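Local coordinates for DltD domain-containing protein (PDB 7D78) that is a fungal thioesterase of the alpha/beta-hydrolase fold that probably cyclises polyketide chains into medium-ring lactones, at residues A[56-60]-A[133-137]; A[152-158]-A[257-262]. All blocks are in the same frame, centred on the assembly; numbering follows the deposited sequence. Where two conformers were deposited one is given.

Overall arrangement
From the N terminus, the chain enters interaction 1 at the end of strand 51-57. This contact closes a loop of 72 residues at 133-137, where strand 127-133 turns into helix 135-146. That helix leads to strand 150-156, and interaction 2 then opens; it closes 98 residues later at 257-262. The two loops follow in series and neither nest nor cross. The second contains helices 168-183, 210-220 and 238-244, and the sodium ion binds there at Glu166 and Lys170. Together they tie four neighbouring parallel strands, and they meet at the Ser134 turn, where Ser134 N probably bonds to Val156 O (2.7 Å).

Interaction 1. Residues A[56-60]-A[133-137]; sequences MTPGF and MSFGG. With GOL (glycerol), chain D.
Phe60 lays the edge of its ring over the face of Phe135, an edge-to-face pair with centroids 5.0 Å apart and planes at 67°. Phe60 CD1 stands above the ring centre of Phe135 and approaches Phe135 CD1 to 3.6 Å; CG of Phe60 is anti to the backbone N (chi1 -172°), which swings the ring over its partner. Behind the rings the backbones close up. Met133 N donates to Thr57 O (3.2 Å), and Gly136 CA rests on Pro58 O at 3.3 Å, where any side chain would collide with the carbonyls of Thr57 and Pro58. Ser134 has a positive phi (63°), fitting the strained nucleophile elbow of a GxSxG motif. Its OG bonds to His296, consistent with a Ser-His-Asp triad completed by Asp267. A glycerol, probably from the crystallisation liquor, bridges the segments: its O2 shares a hydrogen bond with Ser134 OG (2.6 Å) and takes another from Phe60 N at 2.8 Å, an amide whose position is consistent with an oxyanion hole, as in other alpha/beta hydrolases. Thr57 packs on helix 103-118 and bonds through OG1 to Tyr85, Phe135 reaches helix 238-244, and strand 51-57 runs beside strand 127-133.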
ATOM      1  N   MET A  56     -17.579   8.609  10.208  1.00 19.59           N
ATOM      2  CA  MET A  56     -16.982   7.771  11.245  1.00 22.01           C
ATOM      3  C   MET A  56     -16.584   6.419  10.658  1.00 20.28           C
ATOM      4  O   MET A  56     -17.439   5.693  10.141  1.00 17.73           O
ATOM      5  CB  MET A  56     -17.958   7.564  12.410  1.00 18.91           C
ATOM      6  CG  MET A  56     -18.390   8.857  13.110  1.00 20.17           C
ATOM      7  SD  MET A  56     -19.678   8.565  14.349  1.00 23.39           S
ATOM      8  CE  MET A  56     -18.753   7.701  15.615  1.00 22.13           C
ATOM      9  N   THR A  57     -15.300   6.071  10.781  1.00 20.16           N
ATOM     10  CA  THR A  57     -14.792   4.781  10.313  1.00 18.68           C
ATOM     11  C   THR A  57     -14.614   3.837  11.496  1.00 19.28           C
ATOM     12  O   THR A  57     -13.877   4.174  12.436  1.00 18.09           O
ATOM     13  CB  THR A  57     -13.460   4.955   9.581  1.00 15.33           C
ATOM     14  OG1 THR A  57     -13.651   5.731   8.384  1.00 15.06           O
ATOM     15  CG2 THR A  57     -12.896   3.589   9.178  1.00 18.94           C
ATOM     16  N   PRO A  58     -15.228   2.654  11.487  1.00 17.03           N
ATOM     17  CA  PRO A  58     -15.060   1.711  12.601  1.00 17.10           C
ATOM     18  C   PRO A  58     -13.667   1.092  12.643  1.00 19.54           C
ATOM     19  O   PRO A  58     -12.846   1.234  11.738  1.00 18.38           O
ATOM     20  CB  PRO A  58     -16.116   0.629  12.325  1.00 17.90           C
ATOM     21  CG  PRO A  58     -17.031   1.206  11.284  1.00 21.25           C
ATOM     22  CD  PRO A  58     -16.168   2.150  10.476  1.00 19.53           C
ATOM     23  N   GLY A  59     -13.434   0.349  13.722  1.00 19.93           N
ATOM     24  CA  GLY A  59     -12.184  -0.353  13.930  1.00 19.68           C
ATOM     25  C   GLY A  59     -12.057  -1.626  13.107  1.00 20.46           C
ATOM     26  O   GLY A  59     -12.855  -1.929  12.218  1.00 19.75           O
ATOM     27  N   PHE A  60     -11.018  -2.390  13.439  1.00 20.43           N
ATOM     28  CA  PHE A  60     -10.541  -3.524  12.654  1.00 21.72           C
ATOM     29  C   PHE A  60     -11.597  -4.615  12.541  1.00 21.74           C
ATOM     30  O   PHE A  60     -11.935  -5.264  13.534  1.00 22.58           O
ATOM     31  CB  PHE A  60      -9.256  -4.058  13.293  1.00 19.04           C
ATOM     32  CG  PHE A  60      -8.545  -5.117  12.486  1.00 20.13           C
ATOM     33  CD1 PHE A  60      -7.773  -4.772  11.378  1.00 19.55           C
ATOM     34  CD2 PHE A  60      -8.589  -6.440  12.876  1.00 21.00           C
ATOM     35  CE1 PHE A  60      -7.081  -5.740  10.660  1.00 22.26           C
ATOM     36  CE2 PHE A  60      -7.900  -7.417  12.164  1.00 18.52           C
ATOM     37  CZ  PHE A  60      -7.149  -7.065  11.056  1.00 22.12           C
ATOM     38  N   MET A 133     -12.121   5.219  14.942  1.00 19.68           N
ATOM     39  CA  MET A 133     -11.783   4.525  16.175  1.00 20.86           C
ATOM     40  C   MET A 133     -10.830   3.374  15.891  1.00 20.33           C
ATOM     41  O   MET A 133     -11.053   2.593  14.961  1.00 21.15           O
ATOM     42  CB  MET A 133     -13.026   3.985  16.875  1.00 24.39           C
ATOM     43  CG  MET A 133     -12.686   3.253  18.171  1.00 27.09           C
ATOM     44  SD  MET A 133     -14.082   3.312  19.283  1.00 38.52           S
ATOM     45  CE  MET A 133     -13.477   2.297  20.638  1.00 38.75           C
ATOM     46  N   SER A 134      -9.780   3.268  16.705  1.00 20.50           N
ATOM     47  CA  SER A 134      -8.858   2.129  16.664  1.00 22.04           C
ATOM     48  C   SER A 134      -8.199   2.133  15.287  1.00 22.60           C
ATOM     49  O   SER A 134      -7.746   3.204  14.847  1.00 21.85           O
ATOM     50  CB  SER A 134      -9.622   0.859  17.031  1.00 25.13           C
ATOM     51  OG  SER A 134      -8.761  -0.268  17.053  1.00 23.68           O
ATOM     52  N   PHE A 135      -8.114   0.992  14.601  1.00 21.39           N
ATOM     53  CA  PHE A 135      -7.681   0.873  13.210  1.00 20.57           C
ATOM     54  C   PHE A 135      -8.305   1.947  12.312  1.00 19.60           C
ATOM     55  O   PHE A 135      -7.627   2.506  11.436  1.00 17.38           O
ATOM     56  CB  PHE A 135      -8.044  -0.540  12.721  1.00 19.61           C
ATOM     57  CG  PHE A 135      -7.352  -0.970  11.463  1.00 20.69           C
ATOM     58  CD1 PHE A 135      -6.102  -1.562  11.518  1.00 18.74           C
ATOM     59  CD2 PHE A 135      -7.986  -0.858  10.229  1.00 21.41           C
ATOM     60  CE1 PHE A 135      -5.464  -1.990  10.359  1.00 24.32           C
ATOM     61  CE2 PHE A 135      -7.350  -1.279   9.060  1.00 22.65           C
ATOM     62  CZ  PHE A 135      -6.088  -1.843   9.127  1.00 22.75           C
ATOM     63  N   GLY A 136      -9.590   2.253  12.530  1.00 17.05           N
ATOM     64  CA  GLY A 136     -10.264   3.244  11.704  1.00 17.33           C
ATOM     65  C   GLY A 136      -9.758   4.665  11.900  1.00 17.74           C
ATOM     66  O   GLY A 136      -9.854   5.493  10.985  1.00 18.62           O
ATOM     67  N   GLY A 137      -9.254   4.986  13.092  1.00 17.99           N
ATOM     68  CA  GLY A 137      -8.627   6.287  13.276  1.00 19.02           C
ATOM     69  C   GLY A 137      -7.368   6.435  12.445  1.00 18.22           C
ATOM     70  O   GLY A 137      -7.110   7.496  11.865  1.00 17.18           O
TER
HETATM   71  C1  GOL D 402     -10.865  -2.457  18.301  1.00 44.85           C
HETATM   72  O1  GOL D 402     -12.095  -2.196  17.666  1.00 48.58           O
HETATM   73  C2  GOL D 402      -9.851  -3.025  17.312  1.00 38.13           C
HETATM   74  O2  GOL D 402      -9.920  -2.381  16.056  1.00 29.44           O
HETATM   75  C3  GOL D 402     -10.024  -4.522  17.151  1.00 39.27           C
HETATM   76  O3  GOL D 402      -8.738  -5.007  16.842  1.00 45.28           O

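Interaction 2. Residues A[152-158]-A[257-262]; sequences ALVMVCP and TPVLMV
Met261 and Met155 bring their methyl ends together, CE to CE at 3.7 Å, on the sheet face they share with Leu153 and Val259, and Met155 CE also reaches Val259 CG2 at 3.7 Å. Both contacts belong to one of two conformers deposited for Met155 and are doubtful for the other. Val259 offers that methyl because CG2 lies anti to its backbone N, beside Leu153, whose CD2 runs alongside. Met261 extends straight through chi2 and bends at chi3 (-58°), which turns CE toward Met155 and Pro158 CG, 4.2 Å away. Without the long thioether, as with an alanine here in place of Met261, Pro158 CG and the Met155 methyl would probably lose their shared neighbour and a gap would open between them.

The backbones beneath form a regular parallel ladder, their axes only 9° apart. Leu153 and Met155 each use both N-H and C=O toward the partner strand, with Met155 N to Leu260 O at 2.8 Å. Cys157 N closes the series on Val262 O at 2.7 Å. On the opposite face contact across the strands is slacker: Val154 CG1 meets Leu260 CD2 at 4.1 Å, and Val156 CG2 only approaches Val262 CB (4.3 Å). The entry end is the solvent side. Thr257 and Pro258 are partly exposed; there Thr257 CG2, 3.8 Å from Ala152 CA, packs beside the bond from Leu153 N to Pro258 O.

Cys157, just past the strand, packs on Asp267 and His296 of the probable triad. Helix 135-146 covers the Leu153 and Met155 face and helix 305-319 the Val156 and Leu260 face, while strand 127-133 bonds to the far edge of strand 150-156, giving the layered alpha/beta/alpha build of the hydrolase fold.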
ATOM      1  N   ALA A 152     -10.961  18.441   9.598  1.00 22.02           N
ATOM      2  CA  ALA A 152     -10.510  18.051  10.926  1.00 20.99           C
ATOM      3  C   ALA A 152     -10.442  16.536  10.972  1.00 20.00           C
ATOM      4  O   ALA A 152     -11.138  15.839  10.228  1.00 20.21           O
ATOM      5  CB  ALA A 152     -11.434  18.564  12.036  1.00 18.47           C
ATOM      6  N   LEU A 153      -9.609  16.043  11.880  1.00 21.42           N
ATOM      7  CA  LEU A 153      -9.340  14.621  12.038  1.00 21.32           C
ATOM      8  C   LEU A 153      -9.449  14.280  13.515  1.00 20.81           C
ATOM      9  O   LEU A 153      -8.759  14.881  14.343  1.00 22.80           O
ATOM     10  CB  LEU A 153      -7.949  14.275  11.509  1.00 21.38           C
ATOM     11  CG  LEU A 153      -7.388  12.894  11.830  1.00 20.25           C
ATOM     12  CD1 LEU A 153      -8.208  11.824  11.105  1.00 17.44           C
ATOM     13  CD2 LEU A 153      -5.923  12.841  11.401  1.00 18.79           C
ATOM     14  N   VAL A 154     -10.314  13.330  13.849  1.00 18.61           N
ATOM     15  CA  VAL A 154     -10.445  12.836  15.214  1.00 19.58           C
ATOM     16  C   VAL A 154     -10.045  11.374  15.211  1.00 21.92           C
ATOM     17  O   VAL A 154     -10.678  10.555  14.535  1.00 21.05           O
ATOM     18  CB  VAL A 154     -11.872  13.008  15.750  1.00 23.19           C
ATOM     19  CG1 VAL A 154     -12.003  12.338  17.109  1.00 23.12           C
ATOM     20  CG2 VAL A 154     -12.215  14.489  15.835  1.00 21.74           C
ATOM     21  N   MET A 155      -8.990  11.051  15.948  0.74 20.23           N
ATOM     22  CA  MET A 155      -8.516   9.680  16.080  0.74 20.93           C
ATOM     23  C   MET A 155      -8.735   9.224  17.513  0.74 23.38           C
ATOM     24  O   MET A 155      -8.210   9.832  18.456  0.74 24.30           O
ATOM     25  CB  MET A 155      -7.040   9.563  15.714  0.74 20.76           C
ATOM     26  CG  MET A 155      -6.737   9.791  14.242  0.74 21.27           C
ATOM     27  SD  MET A 155      -5.000   9.469  13.902  0.74 22.95           S
ATOM     28  CE  MET A 155      -4.227  10.892  14.655  0.74 21.53           C
ATOM     29  N   VAL A 156      -9.495   8.152  17.675  1.00 20.13           N
ATOM     30  CA  VAL A 156      -9.699   7.530  18.975  1.00 23.92           C
ATOM     31  C   VAL A 156      -8.887   6.244  19.006  1.00 21.86           C
ATOM     32  O   VAL A 156      -9.050   5.381  18.134  1.00 20.01           O
ATOM     33  CB  VAL A 156     -11.187   7.266  19.238  1.00 26.07           C
ATOM     34  CG1 VAL A 156     -11.382   6.578  20.590  1.00 23.35           C
ATOM     35  CG2 VAL A 156     -11.954   8.568  19.156  1.00 26.08           C
ATOM     36  N   CYS A 157      -8.006   6.131  20.002  1.00 20.29           N
ATOM     37  CA  CYS A 157      -7.112   4.995  20.224  1.00 21.54           C
ATOM     38  C   CYS A 157      -6.538   4.428  18.916  1.00 24.17           C
ATOM     39  O   CYS A 157      -6.671   3.230  18.648  1.00 23.46           O
ATOM     40  CB  CYS A 157      -7.806   3.903  21.034  1.00 19.11           C
ATOM     41  SG  CYS A 157      -9.313   3.178  20.288  1.00 24.24           S
ATOM     42  N   PRO A 158      -5.895   5.259  18.095  1.00 22.26           N
ATOM     43  CA  PRO A 158      -5.346   4.743  16.832  1.00 19.80           C
ATOM     44  C   PRO A 158      -4.318   3.644  17.075  1.00 21.51           C
ATOM     45  O   PRO A 158      -3.530   3.705  18.019  1.00 21.47           O
ATOM     46  CB  PRO A 158      -4.699   5.979  16.195  1.00 22.41           C
ATOM     47  CG  PRO A 158      -4.406   6.890  17.343  1.00 26.64           C
ATOM     48  CD  PRO A 158      -5.539   6.673  18.310  1.00 21.13           C
ATOM     49  N   THR A 257      -4.016  19.465   8.813  1.00 24.92           N
ATOM     50  CA  THR A 257      -5.351  19.129   9.306  1.00 22.46           C
ATOM     51  C   THR A 257      -5.417  19.181  10.829  1.00 20.55           C
ATOM     52  O   THR A 257      -4.703  18.417  11.493  1.00 21.52           O
ATOM     53  CB  THR A 257      -5.725  17.737   8.814  1.00 23.75           C
ATOM     54  OG1 THR A 257      -5.494  17.674   7.401  1.00 24.76           O
ATOM     55  CG2 THR A 257      -7.191  17.437   9.120  1.00 21.48           C
ATOM     56  N   PRO A 258      -6.248  20.044  11.417  1.00 21.29           N
ATOM     57  CA  PRO A 258      -6.430  20.036  12.874  1.00 23.21           C
ATOM     58  C   PRO A 258      -6.799  18.646  13.359  1.00 18.85           C
ATOM     59  O   PRO A 258      -7.698  17.998  12.814  1.00 22.37           O
ATOM     60  CB  PRO A 258      -7.584  21.025  13.095  1.00 22.59           C
ATOM     61  CG  PRO A 258      -7.604  21.892  11.888  1.00 25.34           C
ATOM     62  CD  PRO A 258      -7.101  21.041  10.750  1.00 21.80           C
ATOM     63  N   VAL A 259      -6.092  18.172  14.381  1.00 21.63           N
ATOM     64  CA  VAL A 259      -6.206  16.777  14.786  1.00 19.14           C
ATOM     65  C   VAL A 259      -6.442  16.687  16.285  1.00 25.87           C
ATOM     66  O   VAL A 259      -5.708  17.286  17.081  1.00 23.21           O
ATOM     67  CB  VAL A 259      -4.969  15.951  14.372  1.00 22.91           C
ATOM     68  CG1 VAL A 259      -3.674  16.648  14.779  1.00 25.79           C
ATOM     69  CG2 VAL A 259      -5.041  14.527  14.964  1.00 21.46           C
ATOM     70  N   LEU A 260      -7.450  15.915  16.663  1.00 23.10           N
ATOM     71  CA  LEU A 260      -7.711  15.543  18.044  1.00 22.62           C
ATOM     72  C   LEU A 260      -7.430  14.057  18.193  1.00 27.08           C
ATOM     73  O   LEU A 260      -7.969  13.246  17.432  1.00 22.61           O
ATOM     74  CB  LEU A 260      -9.163  15.843  18.428  1.00 19.77           C
ATOM     75  CG  LEU A 260      -9.645  15.193  19.722  1.00 21.50           C
ATOM     76  CD1 LEU A 260      -8.947  15.854  20.910  1.00 25.40           C
ATOM     77  CD2 LEU A 260     -11.162  15.325  19.832  1.00 22.94           C
ATOM     78  N   MET A 261      -6.578  13.701  19.149  1.00 22.32           N
ATOM     79  CA  MET A 261      -6.342  12.305  19.484  1.00 22.04           C
ATOM     80  C   MET A 261      -6.846  12.012  20.891  1.00 28.78           C
ATOM     81  O   MET A 261      -6.516  12.735  21.842  1.00 25.40           O
ATOM     82  CB  MET A 261      -4.860  11.950  19.389  1.00 21.58           C
ATOM     83  CG  MET A 261      -4.590  10.486  19.706  1.00 22.63           C
ATOM     84  SD  MET A 261      -2.840  10.082  19.592  1.00 25.53           S
ATOM     85  CE  MET A 261      -2.484  10.539  17.897  1.00 23.98           C
ATOM     86  N   VAL A 262      -7.625  10.943  21.016  1.00 25.44           N
ATOM     87  CA  VAL A 262      -8.111  10.444  22.295  1.00 24.62           C
ATOM     88  C   VAL A 262      -7.440   9.102  22.558  1.00 27.93           C
ATOM     89  O   VAL A 262      -7.670   8.129  21.824  1.00 25.88           O
ATOM     90  CB  VAL A 262      -9.638  10.306  22.299  1.00 22.59           C
ATOM     91  CG1 VAL A 262     -10.124   9.783  23.654  1.00 25.28           C
ATOM     92  CG2 VAL A 262     -10.293  11.641  21.949  1.00 26.26           C
TER